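Ruler protein (Pseudomonas aeruginosa, PDB 5CUK) probably acts as the molecular ruler that senses needle length in a type III secretion system, here represented by its C-terminal substrate-specificity switch (SS) domain. Local coordinates at residues G57-E62 / Q91-T96; R16-V21 / E82-L87; G46-Q51 / I63-G68. All coordinates share one frame; numbering follows the deposited sequence.

Interaction 1 of 3, residues G57-E62 / Q91-T96; sequences GQLQIE and QPVQLT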
loop_
_atom_site.group_PDB
_atom_site.type_symbol
_atom_site.label_atom_id
_atom_site.label_comp_id
_atom_site.label_asym_id
_atom_site.label_seq_id
_atom_site.Cartn_x
_atom_site.Cartn_y
_atom_site.Cartn_z
ATOM N N GLY A 57 9.659 -1.828 -15.224
ATOM C CA GLY A 57 8.929 -0.628 -15.624
ATOM C C GLY A 57 7.892 -0.104 -14.634
ATOM O O GLY A 57 7.142 0.791 -14.987
ATOM N N GLN A 58 7.857 -0.641 -13.412
ATOM C CA GLN A 58 6.792 -0.303 -12.437
ATOM C C GLN A 58 6.974 -0.891 -11.041
ATOM O O GLN A 58 7.630 -1.918 -10.860
ATOM C CB GLN A 58 5.421 -0.759 -12.950
ATOM C CG GLN A 58 5.110 -2.259 -12.765
ATOM C CD GLN A 58 5.956 -3.161 -13.661
ATOM O OE1 GLN A 58 5.935 -3.050 -14.892
ATOM N NE2 GLN A 58 6.696 -4.065 -13.042
ATOM N N LEU A 59 6.372 -0.241 -10.050
ATOM C CA LEU A 59 6.333 -0.791 -8.719
ATOM C C LEU A 59 4.895 -1.039 -8.356
ATOM O O LEU A 59 4.093 -0.104 -8.324
ATOM C CB LEU A 59 6.985 0.130 -7.714
ATOM C CG LEU A 59 6.756 -0.355 -6.271
ATOM C CD1 LEU A 59 7.774 -1.432 -5.904
ATOM C CD2 LEU A 59 6.789 0.796 -5.268
ATOM N N GLN A 60 4.576 -2.309 -8.110
ATOM C CA GLN A 60 3.219 -2.753 -7.803
ATOM C C GLN A 60 2.976 -2.827 -6.315
ATOM O O GLN A 60 3.775 -3.409 -5.589
ATOM C CB GLN A 60 2.956 -4.118 -8.425
ATOM C CG GLN A 60 2.732 -4.052 -9.909
ATOM C CD GLN A 60 2.648 -5.419 -10.524
ATOM O OE1 GLN A 60 3.574 -6.205 -10.422
ATOM N NE2 GLN A 60 1.515 -5.730 -11.120
ATOM N N ILE A 61 1.859 -2.242 -5.869
ATOM C CA ILE A 61 1.461 -2.229 -4.448
ATOM C C ILE A 61 0.041 -2.746 -4.362
ATOM O O ILE A 61 -0.861 -2.230 -5.026
ATOM C CB ILE A 61 1.549 -0.820 -3.826
ATOM C CG1 ILE A 61 2.978 -0.303 -3.931
ATOM C CG2 ILE A 61 1.055 -0.800 -2.341
ATOM C CD1 ILE A 61 3.113 1.158 -3.756
ATOM N N GLU A 62 -0.141 -3.792 -3.573
ATOM C CA GLU A 62 -1.454 -4.365 -3.330
ATOM C C GLU A 62 -1.789 -4.370 -1.833
ATOM O O GLU A 62 -0.982 -4.789 -1.002
ATOM C CB GLU A 62 -1.518 -5.770 -3.896
ATOM C CG GLU A 62 -2.853 -6.453 -3.735
ATOM C CD GLU A 62 -2.735 -7.913 -4.086
ATOM O OE1 GLU A 62 -3.065 -8.280 -5.235
ATOM O OE2 GLU A 62 -2.279 -8.699 -3.217
ATOM N N GLN A 91 9.664 5.211 -10.197
ATOM C CA GLN A 91 8.895 4.451 -11.184
ATOM C C GLN A 91 7.404 4.704 -11.046
ATOM O O GLN A 91 6.941 5.094 -9.971
ATOM C CB GLN A 91 9.112 2.948 -11.051
ATOM C CG GLN A 91 10.434 2.477 -10.517
ATOM C CD GLN A 91 10.419 0.976 -10.366
ATOM O OE1 GLN A 91 10.516 0.234 -11.351
ATOM N NE2 GLN A 91 10.229 0.510 -9.135
ATOM N N PRO A 92 6.644 4.469 -12.125
ATOM C CA PRO A 92 5.186 4.474 -12.016
ATOM C C PRO A 92 4.718 3.478 -10.964
ATOM O O PRO A 92 5.232 2.356 -10.889
ATOM C CB PRO A 92 4.730 4.049 -13.414
ATOM C CG PRO A 92 5.797 4.535 -14.305
ATOM C CD PRO A 92 7.078 4.316 -13.524
ATOM N N VAL A 93 3.761 3.899 -10.136
ATOM C CA VAL A 93 3.185 3.028 -9.124
ATOM C C VAL A 93 1.894 2.414 -9.670
ATOM O O VAL A 93 1.125 3.086 -10.329
ATOM C CB VAL A 93 2.904 3.797 -7.795
ATOM C CG1 VAL A 93 1.724 3.178 -7.041
ATOM C CG2 VAL A 93 4.173 3.845 -6.926
ATOM N N GLN A 94 1.667 1.136 -9.414
ATOM C CA GLN A 94 0.413 0.514 -9.772
ATOM C C GLN A 94 -0.214 -0.021 -8.497
ATOM O O GLN A 94 0.358 -0.884 -7.825
ATOM C CB GLN A 94 0.619 -0.580 -10.803
ATOM C CG GLN A 94 1.452 -0.087 -12.004
ATOM C CD GLN A 94 1.467 -1.059 -13.193
ATOM O OE1 GLN A 94 0.768 -2.082 -13.189
ATOM N NE2 GLN A 94 2.245 -0.721 -14.224
ATOM N N LEU A 95 -1.379 0.535 -8.167
ATOM C CA LEU A 95 -2.094 0.269 -6.922
ATOM C C LEU A 95 -3.269 -0.650 -7.147
ATOM O O LEU A 95 -4.092 -0.398 -8.003
ATOM C CB LEU A 95 -2.595 1.576 -6.302
ATOM C CG LEU A 95 -3.456 1.399 -5.054
ATOM C CD1 LEU A 95 -2.627 0.807 -3.933
ATOM C CD2 LEU A 95 -4.107 2.719 -4.620
ATOM N N THR A 96 -3.333 -1.730 -6.385
ATOM C CA THR A 96 -4.458 -2.641 -6.464
ATOM C C THR A 96 -4.958 -3.057 -5.059
ATOM O O THR A 96 -4.216 -2.953 -4.066
ATOM C CB THR A 96 -4.088 -3.896 -7.254
ATOM O OG1 THR A 96 -2.966 -4.510 -6.625
ATOM C CG2 THR A 96 -3.701 -3.546 -8.690
HETATM O O HOH W 1 -0.798 -3.998 -10.727
#

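Interaction 2 of 3, residues R16-V21 / E82-L87; sequences RLLDAV and ERLQRL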
loop_
_atom_site.group_PDB
_atom_site.type_symbol
_atom_site.label_atom_id
_atom_site.label_comp_id
_atom_site.label_asym_id
_atom_site.label_seq_id
_atom_site.Cartn_x
_atom_site.Cartn_y
_atom_site.Cartn_z
ATOM N N ARG A 16 -0.286 5.561 8.734
ATOM C CA ARG A 16 0.327 4.293 9.103
ATOM C C ARG A 16 0.549 3.470 7.840
ATOM O O ARG A 16 1.592 2.848 7.661
ATOM C CB ARG A 16 -0.529 3.541 10.123
ATOM C CG ARG A 16 -0.008 2.133 10.476
ATOM C CD ARG A 16 1.139 2.102 11.516
ATOM N NE ARG A 16 1.899 0.838 11.441
ATOM C CZ ARG A 16 3.088 0.706 10.844
ATOM N NH1 ARG A 16 3.678 1.757 10.297
ATOM N NH2 ARG A 16 3.703 -0.474 10.792
ATOM N N LEU A 17 -0.420 3.536 6.943
ATOM C CA LEU A 17 -0.345 2.861 5.678
ATOM C C LEU A 17 0.868 3.314 4.855
ATOM O O LEU A 17 1.628 2.478 4.335
ATOM C CB LEU A 17 -1.635 3.086 4.905
ATOM C CG LEU A 17 -1.868 2.202 3.702
ATOM C CD1 LEU A 17 -1.360 0.796 3.953
ATOM C CD2 LEU A 17 -3.321 2.180 3.410
ATOM N N LEU A 18 1.056 4.630 4.751
ATOM C CA LEU A 18 2.152 5.189 3.974
ATOM C C LEU A 18 3.476 4.752 4.563
ATOM O O LEU A 18 4.350 4.295 3.846
ATOM C CB LEU A 18 2.066 6.721 3.911
ATOM C CG LEU A 18 0.934 7.335 3.060
ATOM C CD1 LEU A 18 1.085 8.842 2.953
ATOM C CD2 LEU A 18 0.925 6.755 1.629
ATOM N N ASP A 19 3.628 4.906 5.871
ATOM C CA ASP A 19 4.799 4.407 6.562
ATOM C C ASP A 19 5.049 2.893 6.289
ATOM O O ASP A 19 6.167 2.487 5.964
ATOM C CB ASP A 19 4.650 4.682 8.051
ATOM C CG ASP A 19 5.904 4.360 8.835
ATOM O OD1 ASP A 19 7.021 4.743 8.417
ATOM O OD2 ASP A 19 5.767 3.725 9.894
ATOM N N ALA A 20 4.009 2.068 6.382
ATOM C CA ALA A 20 4.158 0.628 6.116
ATOM C C ALA A 20 4.644 0.329 4.678
ATOM O O ALA A 20 5.603 -0.407 4.489
ATOM C CB ALA A 20 2.841 -0.089 6.386
ATOM N N VAL A 21 3.964 0.911 3.691
ATOM C CA VAL A 21 4.320 0.747 2.297
ATOM C C VAL A 21 5.769 1.138 2.111
ATOM O O VAL A 21 6.517 0.490 1.378
ATOM C CB VAL A 21 3.411 1.588 1.370
ATOM C CG1 VAL A 21 3.920 1.560 -0.015
ATOM C CG2 VAL A 21 1.984 1.045 1.390
ATOM N N GLU A 82 -1.950 8.636 -5.279
ATOM C CA GLU A 82 -1.250 9.875 -5.490
ATOM C C GLU A 82 -0.187 10.116 -4.444
ATOM O O GLU A 82 0.880 10.628 -4.756
ATOM C CB GLU A 82 -2.258 11.008 -5.508
ATOM C CG GLU A 82 -1.694 12.365 -5.193
ATOM C CD GLU A 82 -2.783 13.424 -5.237
ATOM O OE1 GLU A 82 -3.976 13.057 -5.088
ATOM O OE2 GLU A 82 -2.433 14.612 -5.425
ATOM N N ARG A 83 -0.474 9.732 -3.208
ATOM C CA ARG A 83 0.504 9.824 -2.135
ATOM C C ARG A 83 1.546 8.718 -2.205
ATOM O O ARG A 83 2.671 8.888 -1.775
ATOM C CB ARG A 83 -0.193 9.746 -0.776
ATOM C CG ARG A 83 -1.297 10.789 -0.599
ATOM C CD ARG A 83 -0.653 12.172 -0.556
ATOM N NE ARG A 83 0.361 12.269 0.503
ATOM C CZ ARG A 83 0.123 12.845 1.680
ATOM N NH1 ARG A 83 -1.077 13.373 1.902
ATOM N NH2 ARG A 83 1.078 12.916 2.617
ATOM N N LEU A 84 1.143 7.549 -2.660
ATOM C CA LEU A 84 2.102 6.475 -2.787
ATOM C C LEU A 84 3.070 6.856 -3.928
ATOM O O LEU A 84 4.264 6.726 -3.763
ATOM C CB LEU A 84 1.402 5.151 -3.042
ATOM C CG LEU A 84 0.583 4.672 -1.841
ATOM C CD1 LEU A 84 -0.364 3.582 -2.259
ATOM C CD2 LEU A 84 1.530 4.196 -0.771
ATOM N N GLN A 85 2.552 7.391 -5.036
ATOM C CA GLN A 85 3.406 7.761 -6.173
ATOM C C GLN A 85 4.461 8.764 -5.752
ATOM O O GLN A 85 5.622 8.659 -6.163
ATOM C CB GLN A 85 2.592 8.337 -7.331
ATOM C CG GLN A 85 3.444 8.608 -8.592
ATOM C CD GLN A 85 4.128 7.352 -9.103
ATOM O OE1 GLN A 85 3.535 6.570 -9.832
ATOM N NE2 GLN A 85 5.358 7.143 -8.692
ATOM N N ARG A 86 4.074 9.703 -4.887
ATOM C CA ARG A 86 4.997 10.771 -4.477
ATOM C C ARG A 86 6.043 10.233 -3.525
ATOM O O ARG A 86 7.143 10.768 -3.411
ATOM C CB ARG A 86 4.244 11.925 -3.825
ATOM C CG ARG A 86 3.104 12.500 -4.673
ATOM C CD ARG A 86 2.577 13.794 -4.056
ATOM N NE ARG A 86 1.275 14.210 -4.571
ATOM C CZ ARG A 86 0.380 14.869 -3.829
ATOM N NH1 ARG A 86 0.647 15.165 -2.551
ATOM N NH2 ARG A 86 -0.772 15.250 -4.359
ATOM N N LEU A 87 5.675 9.144 -2.871
ATOM C CA LEU A 87 6.538 8.370 -1.990
ATOM C C LEU A 87 7.676 7.640 -2.750
ATOM O O LEU A 87 8.770 7.393 -2.210
ATOM C CB LEU A 87 5.626 7.383 -1.241
ATOM C CG LEU A 87 5.881 6.652 0.069
ATOM C CD1 LEU A 87 4.700 5.766 0.328
ATOM C CD2 LEU A 87 7.143 5.809 -0.037
#

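Interaction 3 of 3, residues G46-Q51 / I63-G68; sequences GAVEVQ and ISASPG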
loop_
_atom_site.group_PDB
_atom_site.type_symbol
_atom_site.label_atom_id
_atom_site.label_comp_id
_atom_site.label_asym_id
_atom_site.label_seq_id
_atom_site.Cartn_x
_atom_site.Cartn_y
_atom_site.Cartn_z
ATOM N N GLY A 46 -8.426 -1.728 10.730
ATOM C CA GLY A 46 -8.165 -3.107 11.124
ATOM C C GLY A 46 -6.890 -3.699 10.552
ATOM O O GLY A 46 -5.964 -2.974 10.171
ATOM N N ALA A 47 -6.824 -5.025 10.500
ATOM C CA ALA A 47 -5.650 -5.691 9.941
ATOM C C ALA A 47 -5.682 -5.715 8.421
ATOM O O ALA A 47 -6.646 -6.143 7.790
ATOM C CB ALA A 47 -5.513 -7.096 10.476
ATOM N N VAL A 48 -4.572 -5.273 7.860
ATOM C CA VAL A 48 -4.400 -5.054 6.453
ATOM C C VAL A 48 -3.053 -5.743 6.029
ATOM O O VAL A 48 -2.081 -5.734 6.786
ATOM C CB VAL A 48 -4.421 -3.536 6.220
ATOM C CG1 VAL A 48 -3.277 -3.054 5.414
ATOM C CG2 VAL A 48 -5.726 -3.097 5.656
ATOM N N GLU A 49 -3.012 -6.380 4.862
ATOM C CA GLU A 49 -1.762 -6.909 4.332
ATOM C C GLU A 49 -1.225 -5.989 3.258
ATOM O O GLU A 49 -1.961 -5.625 2.343
ATOM C CB GLU A 49 -1.964 -8.315 3.757
ATOM C CG GLU A 49 -0.656 -9.027 3.434
ATOM C CD GLU A 49 0.102 -9.491 4.699
ATOM O OE1 GLU A 49 -0.504 -9.532 5.806
ATOM O OE2 GLU A 49 1.302 -9.800 4.570
ATOM N N VAL A 50 0.050 -5.609 3.357
ATOM C CA VAL A 50 0.692 -4.830 2.311
ATOM C C VAL A 50 1.649 -5.710 1.517
ATOM O O VAL A 50 2.489 -6.343 2.083
ATOM C CB VAL A 50 1.470 -3.651 2.887
ATOM C CG1 VAL A 50 2.130 -2.865 1.772
ATOM C CG2 VAL A 50 0.543 -2.760 3.669
ATOM N N GLN A 51 1.505 -5.760 0.203
ATOM C CA GLN A 51 2.451 -6.485 -0.646
ATOM C C GLN A 51 2.988 -5.538 -1.701
ATOM O O GLN A 51 2.215 -4.776 -2.290
ATOM C CB GLN A 51 1.780 -7.708 -1.310
ATOM C CG GLN A 51 2.669 -8.453 -2.333
ATOM C CD GLN A 51 3.600 -9.453 -1.656
ATOM O OE1 GLN A 51 3.149 -10.365 -0.968
ATOM N NE2 GLN A 51 4.899 -9.262 -1.822
ATOM N N ILE A 63 -2.966 -3.835 -1.505
ATOM C CA ILE A 63 -3.457 -3.814 -0.144
ATOM C C ILE A 63 -4.621 -4.791 -0.030
ATOM O O ILE A 63 -5.553 -4.756 -0.830
ATOM C CB ILE A 63 -3.955 -2.421 0.301
ATOM C CG1 ILE A 63 -3.017 -1.304 -0.174
ATOM C CG2 ILE A 63 -4.157 -2.409 1.784
ATOM C CD1 ILE A 63 -1.574 -1.468 0.295
ATOM N N SER A 64 -4.543 -5.655 0.969
ATOM C CA SER A 64 -5.554 -6.655 1.213
ATOM C C SER A 64 -6.179 -6.315 2.548
ATOM O O SER A 64 -5.468 -6.015 3.523
ATOM C CB SER A 64 -4.954 -8.061 1.218
ATOM O OG SER A 64 -4.264 -8.290 0.006
ATOM N N ALA A 65 -7.512 -6.337 2.581
ATOM C CA ALA A 65 -8.251 -5.896 3.757
ATOM C C ALA A 65 -9.634 -6.539 3.863
ATOM O O ALA A 65 -10.118 -7.156 2.924
ATOM C CB ALA A 65 -8.394 -4.382 3.733
ATOM N N SER A 66 -10.283 -6.327 5.002
ATOM C CA SER A 66 -11.664 -6.746 5.197
ATOM C C SER A 66 -12.555 -6.040 4.167
ATOM O O SER A 66 -12.128 -5.050 3.524
ATOM C CB SER A 66 -12.110 -6.451 6.626
ATOM O OG SER A 66 -12.375 -5.073 6.777
ATOM N N PRO A 67 -13.789 -6.560 3.979
ATOM C CA PRO A 67 -14.651 -6.041 2.905
ATOM C C PRO A 67 -14.988 -4.554 3.071
ATOM O O PRO A 67 -14.937 -3.780 2.100
ATOM C CB PRO A 67 -15.910 -6.907 3.026
ATOM C CG PRO A 67 -15.439 -8.186 3.713
ATOM C CD PRO A 67 -14.411 -7.707 4.684
ATOM N N GLY A 68 -15.299 -4.161 4.300
ATOM C CA GLY A 68 -15.604 -2.781 4.604
ATOM C C GLY A 68 -14.405 -1.851 4.583
ATOM O O GLY A 68 -14.500 -0.731 4.083
HETATM O O HOH W 2 -9.239 -5.244 7.145
#

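Interaction 1 of 3, residues G57-E62 / Q91-T96
Four backbone hydrogen bonds join L59 and I61 to residues P92-T96. L59 N donates to P92 O at 3.0 Å, and Q94 N returns a bond to L59 O. The pattern repeats one step on. I61 N donates to Q94 O at 2.8 Å, and T96 N donates to I61 O. All four are close to straight. Both polar backbone atoms of L59 and I61 therefore point to the other strand. Short CA-H...O contacts lie between the bonds, as at E62 CA and T96 O, 3.2 Å apart.

This is a parallel pair; the directions of 59-62 and 93-96 differ by 19°. Strands 59-65 and 93-99 are neighbours in the sheet, and the helices 67-75 and 77-87 lie between them in the chain. The arrangement is a beta-alpha-beta crossover.

The apolar side chains meet on the face of L59, I61, V93 and L95. I61 CD1 meets V93 CG1 at 4.1 Å, the two side chains crossing at a slant. Looser contacts pair L59 CD2 with V93 CG2 and I61 CG2 with L95 CD1. Helix 77-87 packs on V93 and L95. Helix 11-29 packs on L59 and I61.

Polar side chains occupy the other face. Q94 has CG beside its backbone N (chi1 -51°), and its chain then runs extended. This carries the amide back past Q60 to Q58, where NE2 lies 3.4 Å from Q58 CB. The Q58 and Q94 amide planes are 75° apart, so they do not stack. A water accepts from Q60 NE2 at 2.9 Å and makes a weak, longer bond to Q94 OE1. T96 OG1 sits 3.3 Å from E62 CB, against the aliphatic base of that side chain.

Interaction 2 of 3, residues R16-V21 / E82-L87
L18 and V21, one turn apart on helix 11-29, hold one methyl of L84 between them. L84 CD2 touches L18 CD2 at 3.6 Å. The same methyl lies 3.6 Å from V21 CG1. V21 and L84 cross at about a right angle, while L18 and L84 meet at a slant.

L87 comes in one turn further along helix 77-87. Its CD1 rests 3.8 Å from the backbone O of L18 and also reaches L18 CD2. CG of L87 is anti to the backbone N (chi1 -159°), which sends the branch toward the other helix. R83 closes the other end. Its CB packs on both methyls of L18. Bends at chi2 (-67°) and chi3 fold the R83 chain back, which puts L18 CD1 over one face of the guanidinium, 4.1 Å from R83 NH2.

The axes of 16-21 and 82-87 come within 10.7 Å and cross at -37°, running in broadly the same direction. Further out, L14 also touches R83, and Q22 and I25 touch L87, so helix 11-29 supplies the partners along several turns. V21 packs on V50 of the sheet as well. On the far side of helix 77-87, Q85 binds the backbone of Q91 and V93, which ties this helix to strand 93-99.

No hydrogen bond crosses between the two segments. The contact is mainly aliphatic, so it depends on the fit of leucine and valine branches, and the R83 charge lies at its margin.

Interaction 3 of 3, residues G46-Q51 / I63-G68
The flat groups that meet are the peptide groups of E49 and S64, each N-H facing the other residue's carbonyl. S64 N approaches E49 O at 2.9 Å in the carbonyl plane. In the return bond E49 N comes to S64 O at 2.8 Å, tilted 17° from the plane of the S64 carbonyl. E49 and S64 are thus a hydrogen-bonded antiparallel pair. V50 and I63 beside them are a non-hydrogen-bonded pair. S64 O also receives a CA-H...O contact from V48 CA at 3.3 Å, beside its bond from E49 N.

One side of the sheet carries E49 and S64, whose CB atoms are 3.9 Å apart. The E49 chain bends at chi2 and its carboxylate leaves the pair. It forms a salt bridge with R37 of strand 35-42. S64 OG makes a weak hydrogen bond to N98.

The other side carries V48, V50, I63 and A65. I63 spreads its two branches along the neighbouring strand. CG2, anti to the backbone N, reaches V48 CG1 at 3.8 Å. CD1 lies beside V50 CG2, the two side chains pointing the same way. V48 CG2 presses on A65 CB at 3.5 Å. Helix 67-75 touches I63 and A65, and helix 11-29 touches V50.

These are the strands of a beta hairpin, 46-54 and 59-65. Beyond A65 the strands part, and a water bridges A47 O, to which it donates at 2.8 Å, and S66 N, from which it accepts. S66 is the N-cap of helix 67-75, so the water links the strand to the start of that helix.

The chemistry is split by face. Apolar branches form part of the core under the helices, and the acidic end of E49 is held by a charged partner on the other side.

In the fold
From the N terminus, helix 11-29 comes first, and its segment 16-21 packs on helix 77-87 much later in the chain; interaction 2 closes this longest loop. Interaction 3 closes a short one, the hairpin of strands 46-54 and 59-65, and lies wholly within the first. Interaction 1 crosses both: it starts from strand 59-65 inside these loops and ends on strand 93-99, beyond them. Interactions 1 and 3 share strand 59-65. The two lie on opposite sides of the chain's centre, and together they join three neighbouring strands. Interaction 2 packs the two helices together against the sheet face that carries I61 and V50. V21 touches both I61 and V50, linking the three contacts into one core.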